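Local coordinates for protein ulvan Lyase-PL25 (Pseudoalteromonas sp. PLSV, PDB 5UAM) that degrades ulvan, the sulfated cell-wall polysaccharide of green seaweeds, acting as a polysaccharide lyase of family 25 built on a beta-propeller, at residues Gly35-Ile40 and Glu437-Tyr442; Ala320-Ile325 and Lys335-Val340; Thr404-Asp409 and Tyr442-Glu447; Asn410-Ile415 and Ala431-Asp436. All blocks are in the same frame, centred on the assembly; numbering follows the deposited sequence. Where two conformers were deposited one is given.

Leaving the N-terminal strand 30-33, the chain reaches G35-I40, which waits almost 400 residues for its partner E437-Y442; contact 1 thus closes the circle of the beta-propeller. Everything else opens inside that span. Contact 2 closes first, a local hairpin within the blade 303-352, about 22 Å (centre to centre) from contact 1. Contact 3 then opens at T404-D409, on the last strand of the blade 362-408, and contact 4 forms wholly within it, joining strands 412-415 and 428-433 of the closing blade. Contact 3 ends on Y442-E447, beyond the start of contact 1's second segment, so contacts 1 and 3 cross and share Y442. Contacts 1, 3 and 4 all meet in the closing blade.

Contact 1 (Gly35-Ile40 and Glu437-Tyr442); sequences GNPLAI and EGIKMY
A methyl group pressed on a carbonyl oxygen stands out here: I439 CD1 lies 3.3 Å from G35 O, and no hydrogen bond joins the two segments at all. This is the closing blade of the beta-propeller, where the N-terminal strand 30-33 pairs with strand 439-444 in the Velcro manner; G35-I40 follows that N-terminal strand as an irregular loop whose P37 and L38 pack on strand 439-444. At the start of strand 439-444, G438 and I439 both face G33 in a G1 beta bulge. I439 meets P37 with two branches, since P37 CG is 3.8 Å from I439 CD1 and 4.0 Å from I439 CG2. N36 turns its side chain away from the strand; its OD1 is bonded to K433 NZ and its backbone N to N98 OD1, and both N36 and N98 probably bind substrate, so the apolar packing probably backs that site. M441 is the more contorted partner. Bends at chi2 (-58°) and chi3 (-56°) fold the thioether back on itself, bringing SD to 3.8 Å from P37 CB. The terminal methyl then meets L38 tip to tip, with M441 CE 3.7 Å from L38 CD1.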
loop_
_atom_site.group_PDB
_atom_site.type_symbol
_atom_site.label_atom_id
_atom_site.label_comp_id
_atom_site.label_asym_id
_atom_site.label_seq_id
_atom_site.Cartn_x
_atom_site.Cartn_y
_atom_site.Cartn_z
ATOM N N GLY A 35 -1.222 2.988 16.115
ATOM C CA GLY A 35 -2.245 2.350 15.285
ATOM C C GLY A 35 -1.654 1.236 14.448
ATOM O O GLY A 35 -1.000 0.331 14.970
ATOM N N ASN A 36 -1.904 1.278 13.140
ATOM C CA ASN A 36 -1.170 0.481 12.155
ATOM C C ASN A 36 -0.173 1.428 11.511
ATOM O O ASN A 36 -0.576 2.289 10.712
ATOM C CB ASN A 36 -2.103 -0.071 11.071
ATOM C CG ASN A 36 -3.080 -1.052 11.578
ATOM O OD1 ASN A 36 -2.868 -1.722 12.590
ATOM N ND2 ASN A 36 -4.198 -1.166 10.872
ATOM N N PRO A 37 1.121 1.362 11.827
ATOM C CA PRO A 37 2.019 2.412 11.343
ATOM C C PRO A 37 2.429 2.288 9.893
ATOM O O PRO A 37 2.998 3.245 9.356
ATOM C CB PRO A 37 3.245 2.289 12.248
ATOM C CG PRO A 37 2.738 1.661 13.489
ATOM C CD PRO A 37 1.660 0.696 13.024
ATOM N N LEU A 38 2.122 1.149 9.271
ATOM C CA LEU A 38 2.540 0.791 7.926
ATOM C C LEU A 38 1.454 -0.065 7.307
ATOM O O LEU A 38 0.691 -0.728 8.015
ATOM C CB LEU A 38 3.787 -0.092 7.971
ATOM C CG LEU A 38 5.040 0.473 8.625
ATOM C CD1 LEU A 38 6.016 -0.658 8.898
ATOM C CD2 LEU A 38 5.660 1.528 7.749
ATOM N N ALA A 39 1.426 -0.101 5.966
ATOM C CA ALA A 39 0.575 -1.027 5.219
ATOM C C ALA A 39 1.103 -1.122 3.797
ATOM O O ALA A 39 1.728 -0.191 3.302
ATOM C CB ALA A 39 -0.880 -0.567 5.172
ATOM N N ILE A 40 0.773 -2.216 3.119
ATOM C CA ILE A 40 1.247 -2.417 1.754
ATOM C C ILE A 40 0.634 -1.401 0.806
ATOM O O ILE A 40 1.275 -1.026 -0.183
ATOM C CB ILE A 40 0.989 -3.879 1.353
ATOM C CG1 ILE A 40 2.050 -4.767 2.034
ATOM C CG2 ILE A 40 1.038 -4.067 -0.158
ATOM C CD1 ILE A 40 1.751 -6.221 2.012
ATOM N N GLU A 437 0.043 2.370 20.801
ATOM C CA GLU A 437 1.003 3.467 20.827
ATOM C C GLU A 437 2.368 2.923 21.214
ATOM O O GLU A 437 2.501 1.782 21.649
ATOM C CB GLU A 437 0.567 4.599 21.752
ATOM C CG GLU A 437 -0.807 5.190 21.421
ATOM C CD GLU A 437 -1.183 6.318 22.358
ATOM O OE1 GLU A 437 -0.314 7.163 22.649
ATOM O OE2 GLU A 437 -2.336 6.349 22.819
ATOM N N GLY A 438 3.399 3.743 21.017
ATOM C CA GLY A 438 4.746 3.316 21.375
ATOM C C GLY A 438 5.252 2.132 20.581
ATOM O O GLY A 438 6.004 1.299 21.104
ATOM N N ILE A 439 4.867 2.039 19.317
ATOM C CA ILE A 439 5.147 0.863 18.515
ATOM C C ILE A 439 6.562 0.937 17.963
ATOM O O ILE A 439 6.960 1.938 17.347
ATOM C CB ILE A 439 4.112 0.741 17.382
ATOM C CG1 ILE A 439 2.733 0.491 17.965
ATOM C CG2 ILE A 439 4.494 -0.388 16.419
ATOM C CD1 ILE A 439 1.613 0.588 16.977
ATOM N N LYS A 440 7.318 -0.137 18.166
ATOM C CA LYS A 440 8.686 -0.224 17.679
ATOM C C LYS A 440 8.713 -0.524 16.188
ATOM O O LYS A 440 7.958 -1.369 15.681
ATOM C CB LYS A 440 9.471 -1.276 18.456
ATOM C CG LYS A 440 9.684 -0.873 19.894
ATOM C CD LYS A 440 10.465 -1.950 20.645
ATOM C CE LYS A 440 10.716 -1.576 22.094
ATOM N NZ LYS A 440 9.472 -1.649 22.902
ATOM N N MET A 441 9.563 0.219 15.489
ATOM C CA MET A 441 9.663 0.210 14.035
ATOM C C MET A 441 10.996 -0.402 13.631
ATOM O O MET A 441 12.052 -0.030 14.174
ATOM C CB MET A 441 9.594 1.639 13.522
ATOM C CG MET A 441 8.372 2.425 13.949
ATOM S SD MET A 441 6.816 1.649 13.459
ATOM C CE MET A 441 7.063 1.507 11.681
ATOM N N TYR A 442 10.956 -1.303 12.660
ATOM C CA TYR A 442 12.119 -2.062 12.241
ATOM C C TYR A 442 12.304 -1.973 10.736
ATOM O O TYR A 442 11.338 -2.057 9.979
ATOM C CB TYR A 442 11.991 -3.535 12.596
ATOM C CG TYR A 442 11.790 -3.846 14.074
ATOM C CD1 TYR A 442 10.587 -3.574 14.707
ATOM C CD2 TYR A 442 12.808 -4.417 14.829
ATOM C CE1 TYR A 442 10.398 -3.884 16.059
ATOM C CE2 TYR A 442 12.623 -4.732 16.180
ATOM C CZ TYR A 442 11.420 -4.443 16.789
ATOM O OH TYR A 442 11.251 -4.742 18.125
#

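Contact 2 (Ala320-Ile325 and Lys335-Val340); sequences AINAGI and KQTRHV. With EDO (1,2-ethanediol), chain H.
R338 and A323 form the dense part of this antiparallel ladder, in which I321 and A323 make hydrogen-bonded pairs with R338 and Q336. The R338 side chain bends at chi2 (116°) and swings its guanidinium back along its own strand to grip Q336 side-on, NE to Q336 O at 3.0 Å and NH2 to Q336 OE1 at 3.1 Å, both acceptors near the guanidinium plane. A323 CB covers one face of that plane, offset toward the rim. Q336 O is held twice, A323 N and R338 NE coming from opposite faces of its carbonyl. Replacing R338 with a leucine would probably leave Q336 OE1 without its charged donor and Q336 O with the bond from A323 N but not the second one. On the other face of the sheet T337 OG1 donates head-on to N322 OD1 (2.8 Å), while N322 ND2 bonds F305 O, so the amide is fixed at both ends. Beyond G324 the strands part and solvent enters. One water spans I325 N and Q336 OE1, 2.9 Å from the latter, whereas Q336 NE2 turns to R359 O. K335 lays CB and CG along the A323-G324 backbone, then carries NZ away to T331 O, G333 O and a 1,2-ethanediol, probably from the crystallisation liquor, whose O2 lies 2.9 Å from K335 NZ; T256 OG1 also binds this diol. The paired segments are the two middle strands, 317-324 and 336-342, of a four-stranded antiparallel propeller blade.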
loop_
_atom_site.group_PDB
_atom_site.type_symbol
_atom_site.label_atom_id
_atom_site.label_comp_id
_atom_site.label_asym_id
_atom_site.label_seq_id
_atom_site.Cartn_x
_atom_site.Cartn_y
_atom_site.Cartn_z
ATOM N N ALA A 320 -0.526 -10.641 -5.880
ATOM C CA ALA A 320 -0.849 -11.111 -4.540
ATOM C C ALA A 320 -2.238 -10.611 -4.195
ATOM O O ALA A 320 -2.511 -9.408 -4.296
ATOM C CB ALA A 320 0.153 -10.571 -3.525
ATOM N N ILE A 321 -3.117 -11.524 -3.807
ATOM C CA ILE A 321 -4.479 -11.184 -3.422
ATOM C C ILE A 321 -4.780 -11.905 -2.118
ATOM O O ILE A 321 -4.569 -13.115 -2.014
ATOM C CB ILE A 321 -5.493 -11.557 -4.525
ATOM C CG1 ILE A 321 -6.928 -11.196 -4.136
ATOM C CG2 ILE A 321 -5.373 -13.025 -4.923
ATOM C CD1 ILE A 321 -7.144 -9.702 -3.912
ATOM N N ASN A 322 -5.279 -11.178 -1.120
ATOM C CA ASN A 322 -5.690 -11.856 0.099
ATOM C C ASN A 322 -7.164 -12.189 0.017
ATOM O O ASN A 322 -7.956 -11.390 -0.480
ATOM C CB ASN A 322 -5.419 -10.988 1.327
ATOM C CG ASN A 322 -3.971 -10.578 1.418
ATOM O OD1 ASN A 322 -3.115 -11.383 1.789
ATOM N ND2 ASN A 322 -3.681 -9.349 1.045
ATOM N N ALA A 323 -7.534 -13.362 0.512
ATOM C CA ALA A 323 -8.936 -13.741 0.499
ATOM C C ALA A 323 -9.209 -14.695 1.643
ATOM O O ALA A 323 -8.307 -15.393 2.119
ATOM C CB ALA A 323 -9.318 -14.393 -0.833
ATOM N N GLY A 324 -10.465 -14.725 2.079
ATOM C CA GLY A 324 -10.839 -15.586 3.184
ATOM C C GLY A 324 -12.332 -15.816 3.225
ATOM O O GLY A 324 -13.116 -15.079 2.617
ATOM N N ILE A 325 -12.725 -16.826 4.000
ATOM C CA ILE A 325 -14.127 -17.200 4.091
ATOM C C ILE A 325 -14.894 -16.158 4.893
ATOM O O ILE A 325 -14.423 -15.671 5.932
ATOM C CB ILE A 325 -14.233 -18.594 4.735
ATOM C CG1 ILE A 325 -13.595 -19.636 3.804
ATOM C CG2 ILE A 325 -15.684 -18.956 5.071
ATOM C CD1 ILE A 325 -13.271 -20.965 4.487
ATOM N N LYS A 335 -8.216 -13.442 6.366
ATOM C CA LYS A 335 -7.866 -13.614 4.970
ATOM C C LYS A 335 -6.383 -13.907 4.822
ATOM O O LYS A 335 -5.549 -13.330 5.529
ATOM C CB LYS A 335 -8.226 -12.345 4.184
ATOM C CG LYS A 335 -9.697 -11.967 4.312
ATOM C CD LYS A 335 -9.971 -10.595 3.728
ATOM C CE LYS A 335 -11.381 -10.148 4.006
ATOM N NZ LYS A 335 -11.577 -9.866 5.441
ATOM N N GLN A 336 -6.073 -14.796 3.886
ATOM C CA GLN A 336 -4.722 -15.280 3.623
ATOM C C GLN A 336 -4.270 -14.878 2.224
ATOM O O GLN A 336 -5.063 -14.915 1.272
ATOM C CB GLN A 336 -4.689 -16.803 3.692
ATOM C CG GLN A 336 -5.264 -17.389 4.978
ATOM C CD GLN A 336 -6.777 -17.387 5.019
ATOM O OE1 GLN A 336 -7.436 -17.773 4.061
ATOM N NE2 GLN A 336 -7.336 -17.001 6.153
ATOM N N THR A 337 -2.992 -14.528 2.086
ATOM C CA THR A 337 -2.431 -14.178 0.784
ATOM C C THR A 337 -2.395 -15.392 -0.126
ATOM O O THR A 337 -1.997 -16.483 0.287
ATOM C CB THR A 337 -0.996 -13.669 0.941
ATOM O OG1 THR A 337 -0.866 -12.944 2.163
ATOM C CG2 THR A 337 -0.612 -12.773 -0.219
ATOM N N ARG A 338 -2.793 -15.172 -1.383
ATOM C CA ARG A 338 -2.733 -16.156 -2.455
ATOM C C ARG A 338 -2.029 -15.545 -3.661
ATOM O O ARG A 338 -2.017 -14.322 -3.839
ATOM C CB ARG A 338 -4.135 -16.592 -2.870
ATOM C CG ARG A 338 -4.941 -17.181 -1.731
ATOM C CD ARG A 338 -6.169 -16.355 -1.387
ATOM N NE ARG A 338 -6.778 -16.858 -0.162
ATOM C CZ ARG A 338 -7.610 -17.886 -0.089
ATOM N NH1 ARG A 338 -7.954 -18.561 -1.179
ATOM N NH2 ARG A 338 -8.098 -18.268 1.080
ATOM N N HIS A 339 -1.435 -16.409 -4.494
ATOM C CA HIS A 339 -0.631 -15.950 -5.622
ATOM C C HIS A 339 -1.321 -16.298 -6.933
ATOM O O HIS A 339 -1.757 -17.444 -7.120
ATOM C CB HIS A 339 0.768 -16.575 -5.604
ATOM C CG HIS A 339 1.706 -15.872 -6.517
ATOM N ND1 HIS A 339 2.239 -14.645 -6.195
ATOM C CD2 HIS A 339 2.126 -16.154 -7.773
ATOM C CE1 HIS A 339 2.983 -14.220 -7.197
ATOM N NE2 HIS A 339 2.939 -15.119 -8.160
ATOM N N VAL A 340 -1.385 -15.309 -7.839
ATOM C CA VAL A 340 -2.006 -15.449 -9.156
ATOM C C VAL A 340 -1.007 -14.946 -10.186
ATOM O O VAL A 340 -0.251 -14.013 -9.913
ATOM C CB VAL A 340 -3.289 -14.584 -9.192
ATOM C CG1 VAL A 340 -3.830 -14.420 -10.618
ATOM C CG2 VAL A 340 -4.338 -15.169 -8.256
HETATM C C1 EDO H . -10.818 -6.187 5.431
HETATM O O1 EDO H . -9.894 -7.290 5.564
HETATM C C2 EDO H . -11.821 -6.417 4.293
HETATM O O2 EDO H . -12.826 -7.383 4.668
HETATM O O HOH W 1 -10.179 -18.528 4.680
HETATM O O HOH W 2 -12.930 -12.892 5.043
#

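Contact 3 (Thr404-Asp409 and Tyr442-Glu447); sequences TVLRKD and YLVGEE
V405 and E447 have the closest CA atoms, 5.1 Å apart, yet the segments share no backbone hydrogen bond. Strands 404-408 and 442-444 run roughly antiparallel (154°) with axes 8.4 Å apart, too far for sheet pairing, and they belong to different sheets. V405 and L406 both face L387 in a classic beta bulge, which turns both side chains toward the second segment. The L406 side chain crosses that of Y442 at about a right angle and sets CD2 over one face of the ring in a CH-pi contact, 4.0 Å from the ring centroid and 19° off its normal. Farther out, K408 comes from the opposite direction to Y442: its CE is 3.4 Å from Y442 OH, and a water in the ring plane bridges that hydroxyl (2.8 Å) to K408 NZ. Y442 OH also bonds E432 OE1. An alanine in place of Y442 is likely to leave L406 CD2 without its aromatic cover and E432 without its hydroxyl partner. V405, deposited in two conformers, packs CG1 on the isopropyl group of V444 in the one described, a detail that stays tentative. At the open end a second water donates to T404 O and, at 2.9 Å, to E447 O. The arrangement is face packing between neighbouring propeller blades, the outermost strand of one laid against the sheet of the next.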
loop_
_atom_site.group_PDB
_atom_site.type_symbol
_atom_site.label_atom_id
_atom_site.label_comp_id
_atom_site.label_asym_id
_atom_site.label_seq_id
_atom_site.Cartn_x
_atom_site.Cartn_y
_atom_site.Cartn_z
ATOM N N THR A 404 13.451 -16.862 8.711
ATOM C CA THR A 404 12.696 -15.883 9.479
ATOM C C THR A 404 13.574 -14.659 9.723
ATOM O O THR A 404 14.699 -14.781 10.204
ATOM C CB THR A 404 12.237 -16.483 10.814
ATOM O OG1 THR A 404 11.277 -17.528 10.568
ATOM C CG2 THR A 404 11.592 -15.423 11.698
ATOM N N VAL A 405 13.044 -13.479 9.394
ATOM C CA VAL A 405 13.782 -12.230 9.492
ATOM C C VAL A 405 13.462 -11.499 10.794
ATOM O O VAL A 405 14.285 -10.740 11.312
ATOM C CB VAL A 405 13.418 -11.366 8.268
ATOM C CG1 VAL A 405 14.067 -10.024 8.330
ATOM C CG2 VAL A 405 13.814 -12.087 6.978
ATOM N N LEU A 406 12.257 -11.696 11.314
ATOM C CA LEU A 406 11.870 -11.060 12.567
ATOM C C LEU A 406 10.756 -11.877 13.197
ATOM O O LEU A 406 9.852 -12.336 12.496
ATOM C CB LEU A 406 11.391 -9.610 12.331
ATOM C CG LEU A 406 11.406 -8.703 13.549
ATOM C CD1 LEU A 406 12.812 -8.409 13.992
ATOM C CD2 LEU A 406 10.673 -7.410 13.238
ATOM N N ARG A 407 10.843 -12.092 14.510
ATOM C CA ARG A 407 9.804 -12.824 15.211
ATOM C C ARG A 407 9.678 -12.216 16.594
ATOM O O ARG A 407 10.692 -12.020 17.264
ATOM C CB ARG A 407 10.169 -14.308 15.309
ATOM C CG ARG A 407 9.041 -15.154 15.844
ATOM C CD ARG A 407 9.356 -16.650 15.808
ATOM N NE ARG A 407 8.235 -17.401 16.371
ATOM C CZ ARG A 407 7.601 -18.404 15.775
ATOM N NH1 ARG A 407 6.586 -18.976 16.406
ATOM N NH2 ARG A 407 7.980 -18.857 14.581
ATOM N N LYS A 408 8.455 -11.870 16.991
ATOM C CA LYS A 408 8.245 -11.252 18.302
ATOM C C LYS A 408 7.067 -11.897 19.018
ATOM O O LYS A 408 5.962 -11.969 18.485
ATOM C CB LYS A 408 8.023 -9.745 18.171
ATOM C CG LYS A 408 9.181 -9.002 17.514
ATOM C CD LYS A 408 10.348 -8.887 18.458
ATOM C CE LYS A 408 11.497 -8.168 17.804
ATOM N NZ LYS A 408 12.669 -8.098 18.717
ATOM N N ASP A 409 7.293 -12.313 20.251
ATOM C CA ASP A 409 6.216 -12.846 21.065
ATOM C C ASP A 409 5.214 -11.745 21.401
ATOM O O ASP A 409 5.572 -10.571 21.574
ATOM C CB ASP A 409 6.768 -13.403 22.382
ATOM C CG ASP A 409 7.929 -14.354 22.184
ATOM O OD1 ASP A 409 7.773 -15.381 21.493
ATOM O OD2 ASP A 409 9.009 -14.103 22.750
ATOM N N TYR A 442 10.956 -1.303 12.660
ATOM C CA TYR A 442 12.119 -2.062 12.241
ATOM C C TYR A 442 12.304 -1.973 10.736
ATOM O O TYR A 442 11.338 -2.057 9.979
ATOM C CB TYR A 442 11.991 -3.535 12.596
ATOM C CG TYR A 442 11.790 -3.846 14.074
ATOM C CD1 TYR A 442 10.587 -3.574 14.707
ATOM C CD2 TYR A 442 12.808 -4.417 14.829
ATOM C CE1 TYR A 442 10.398 -3.884 16.059
ATOM C CE2 TYR A 442 12.623 -4.732 16.180
ATOM C CZ TYR A 442 11.420 -4.443 16.789
ATOM O OH TYR A 442 11.251 -4.742 18.125
ATOM N N LEU A 443 13.555 -1.882 10.311
ATOM C CA LEU A 443 13.929 -2.000 8.902
ATOM C C LEU A 443 14.647 -3.332 8.753
ATOM O O LEU A 443 15.669 -3.567 9.412
ATOM C CB LEU A 443 14.846 -0.840 8.511
ATOM C CG LEU A 443 15.476 -0.854 7.117
ATOM C CD1 LEU A 443 14.386 -0.853 6.059
ATOM C CD2 LEU A 443 16.430 0.316 6.942
ATOM N N VAL A 444 14.120 -4.223 7.913
ATOM C CA VAL A 444 14.644 -5.577 7.812
ATOM C C VAL A 444 15.130 -5.874 6.405
ATOM O O VAL A 444 14.636 -5.321 5.415
ATOM C CB VAL A 444 13.663 -6.676 8.265
ATOM C CG1 VAL A 444 13.244 -6.447 9.702
ATOM C CG2 VAL A 444 12.451 -6.754 7.345
ATOM N N GLY A 445 16.095 -6.785 6.335
ATOM C CA GLY A 445 16.612 -7.276 5.066
ATOM C C GLY A 445 16.523 -8.778 4.895
ATOM O O GLY A 445 15.553 -9.425 5.316
ATOM N N GLU A 446 17.529 -9.360 4.242
ATOM C CA GLU A 446 17.490 -10.789 3.961
ATOM C C GLU A 446 17.517 -11.616 5.229
ATOM O O GLU A 446 16.965 -12.728 5.261
ATOM C CB GLU A 446 18.694 -11.197 3.105
ATOM C CG GLU A 446 18.558 -10.870 1.646
ATOM C CD GLU A 446 17.474 -11.685 0.956
ATOM O OE1 GLU A 446 17.195 -12.822 1.390
ATOM O OE2 GLU A 446 16.914 -11.184 -0.037
ATOM N N GLU A 447 18.198 -11.129 6.256
ATOM C CA GLU A 447 18.494 -11.930 7.436
ATOM C C GLU A 447 17.875 -11.378 8.703
ATOM O O GLU A 447 17.530 -12.160 9.599
ATOM C CB GLU A 447 20.014 -12.014 7.672
ATOM C CG GLU A 447 20.857 -12.329 6.442
ATOM C CD GLU A 447 20.759 -13.774 6.014
ATOM O OE1 GLU A 447 20.958 -14.048 4.810
ATOM O OE2 GLU A 447 20.490 -14.637 6.876
HETATM O O HOH W 3 17.533 -15.002 9.302
HETATM O O HOH W 4 13.101 -5.387 20.116
#

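Contact 4 (Asn410-Ile415 and Ala431-Asp436); sequences NASFAI and AEKVSD
A431 opens the pairing with a full hydrogen-bonded rung to A414: A431 N gives to A414 O at 2.8 Å, and A414 N returns a bond to A431 O at 3.1 Å, while the two CB methyls meet at 4.1 Å. A431 O is further approached by the F413 CA-H and, at 3.6 Å, by CD1 at the edge of the F413 ring. E432 forms the non-hydrogen-bonded pair with F413, whose ring presents its edge to E432 CA. With CG anti to the backbone N (chi1 178°), the E432 chain runs out extended and brushes A411 CB with CG, 3.9 Å away. K433 makes the next rung: K433 N reaches S412 O at 2.8 Å, and S412 N gives a bond back to K433 O. A water also donates to K433 O, at 2.8 Å. The K433 side chain lies on the same face as S412 and A414; in the conformer described, one of two deposited, it bends at chi3 (-72°) and runs past S412 OG toward N36, a probable substrate ligand. V434 leaves the strand and packs CG2 at 4.1 Å from A411 CB. The chain then turns through S435 to D436, which pairs with K95 in a salt bridge and with G35 through the backbone. Strands 412-415 and 428-433 thus form the outer antiparallel pair of the closing propeller blade, at the end of the sheet far from the N-terminal strand, with K433 probably beside the substrate site.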
loop_
_atom_site.group_PDB
_atom_site.type_symbol
_atom_site.label_atom_id
_atom_site.label_comp_id
_atom_site.label_asym_id
_atom_site.label_seq_id
_atom_site.Cartn_x
_atom_site.Cartn_y
_atom_site.Cartn_z
ATOM N N ASN A 410 3.952 -12.152 21.563
ATOM C CA ASN A 410 2.928 -11.283 22.129
ATOM C C ASN A 410 2.744 -10.019 21.307
ATOM O O ASN A 410 2.605 -8.924 21.852
ATOM C CB ASN A 410 3.235 -10.960 23.594
ATOM C CG ASN A 410 3.527 -12.199 24.397
ATOM O OD1 ASN A 410 4.578 -12.313 25.059
ATOM N ND2 ASN A 410 2.593 -13.136 24.381
ATOM N N ALA A 411 2.696 -10.180 19.988
ATOM C CA ALA A 411 2.639 -9.038 19.093
ATOM C C ALA A 411 2.036 -9.490 17.773
ATOM O O ALA A 411 1.840 -10.678 17.527
ATOM C CB ALA A 411 4.045 -8.488 18.837
ATOM N N SER A 412 1.741 -8.508 16.921
ATOM C CA SER A 412 1.430 -8.759 15.521
ATOM C C SER A 412 2.142 -7.691 14.710
ATOM O O SER A 412 2.462 -6.623 15.217
ATOM C CB SER A 412 -0.072 -8.736 15.215
ATOM O OG SER A 412 -0.630 -7.460 15.441
ATOM N N PHE A 413 2.415 -7.997 13.446
ATOM C CA PHE A 413 3.176 -7.085 12.607
ATOM C C PHE A 413 2.288 -6.403 11.578
ATOM O O PHE A 413 1.432 -7.035 10.951
ATOM C CB PHE A 413 4.283 -7.804 11.818
ATOM C CG PHE A 413 5.416 -8.357 12.653
ATOM C CD1 PHE A 413 5.827 -7.724 13.825
ATOM C CD2 PHE A 413 6.116 -9.467 12.237
ATOM C CE1 PHE A 413 6.882 -8.216 14.575
ATOM C CE2 PHE A 413 7.159 -10.002 12.994
ATOM C CZ PHE A 413 7.568 -9.360 14.154
ATOM N N ALA A 414 2.522 -5.120 11.390
ATOM C CA ALA A 414 2.123 -4.401 10.190
ATOM C C ALA A 414 3.366 -4.263 9.330
ATOM O O ALA A 414 4.451 -3.997 9.862
ATOM C CB ALA A 414 1.584 -3.018 10.565
ATOM N N ILE A 415 3.212 -4.401 8.013
ATOM C CA ILE A 415 4.354 -4.346 7.102
ATOM C C ILE A 415 4.111 -3.370 5.968
ATOM O O ILE A 415 2.970 -3.077 5.589
ATOM C CB ILE A 415 4.736 -5.724 6.536
ATOM C CG1 ILE A 415 3.544 -6.417 5.864
ATOM C CG2 ILE A 415 5.297 -6.597 7.682
ATOM C CD1 ILE A 415 3.968 -7.613 5.002
ATOM N N ALA A 431 6.295 -2.984 11.769
ATOM C CA ALA A 431 5.853 -2.384 13.028
ATOM C C ALA A 431 5.397 -3.479 13.973
ATOM O O ALA A 431 4.560 -4.310 13.619
ATOM C CB ALA A 431 4.705 -1.402 12.766
ATOM N N GLU A 432 5.942 -3.472 15.184
ATOM C CA GLU A 432 5.654 -4.495 16.191
ATOM C C GLU A 432 4.481 -3.998 17.033
ATOM O O GLU A 432 4.648 -3.319 18.050
ATOM C CB GLU A 432 6.896 -4.736 17.050
ATOM C CG GLU A 432 6.746 -5.744 18.170
ATOM C CD GLU A 432 7.944 -5.758 19.081
ATOM O OE1 GLU A 432 8.769 -4.819 19.008
ATOM O OE2 GLU A 432 8.073 -6.705 19.860
ATOM N N LYS A 433 3.267 -4.319 16.598
ATOM C CA LYS A 433 2.069 -3.869 17.293
ATOM C C LYS A 433 1.874 -4.671 18.569
ATOM O O LYS A 433 1.706 -5.894 18.525
ATOM C CB LYS A 433 0.856 -4.041 16.390
ATOM C CG LYS A 433 0.948 -3.240 15.113
ATOM C CD LYS A 433 -0.356 -3.255 14.357
ATOM C CE LYS A 433 -0.625 -4.603 13.738
ATOM N NZ LYS A 433 -1.897 -4.609 12.958
ATOM N N VAL A 434 1.879 -3.976 19.704
ATOM C CA VAL A 434 1.628 -4.585 21.003
ATOM C C VAL A 434 0.420 -3.879 21.593
ATOM O O VAL A 434 -0.646 -4.478 21.752
ATOM C CB VAL A 434 2.864 -4.486 21.907
ATOM C CG1 VAL A 434 2.620 -5.161 23.242
ATOM C CG2 VAL A 434 4.035 -5.133 21.214
ATOM N N SER A 435 0.569 -2.603 21.930
ATOM C CA SER A 435 -0.597 -1.754 22.111
ATOM C C SER A 435 -0.726 -0.897 20.869
ATOM O O SER A 435 -0.100 -1.162 19.845
ATOM C CB SER A 435 -0.471 -0.906 23.366
ATOM O OG SER A 435 0.541 0.038 23.188
ATOM N N ASP A 436 -1.558 0.132 20.936
ATOM C CA ASP A 436 -1.704 0.986 19.766
ATOM C C ASP A 436 -0.854 2.246 19.826
ATOM O O ASP A 436 -0.967 3.091 18.937
ATOM C CB ASP A 436 -3.172 1.292 19.486
ATOM C CG ASP A 436 -3.864 1.948 20.625
ATOM O OD1 ASP A 436 -3.212 2.318 21.624
ATOM O OD2 ASP A 436 -5.106 2.088 20.522
HETATM O O HOH W 5 -0.846 -7.137 18.743
#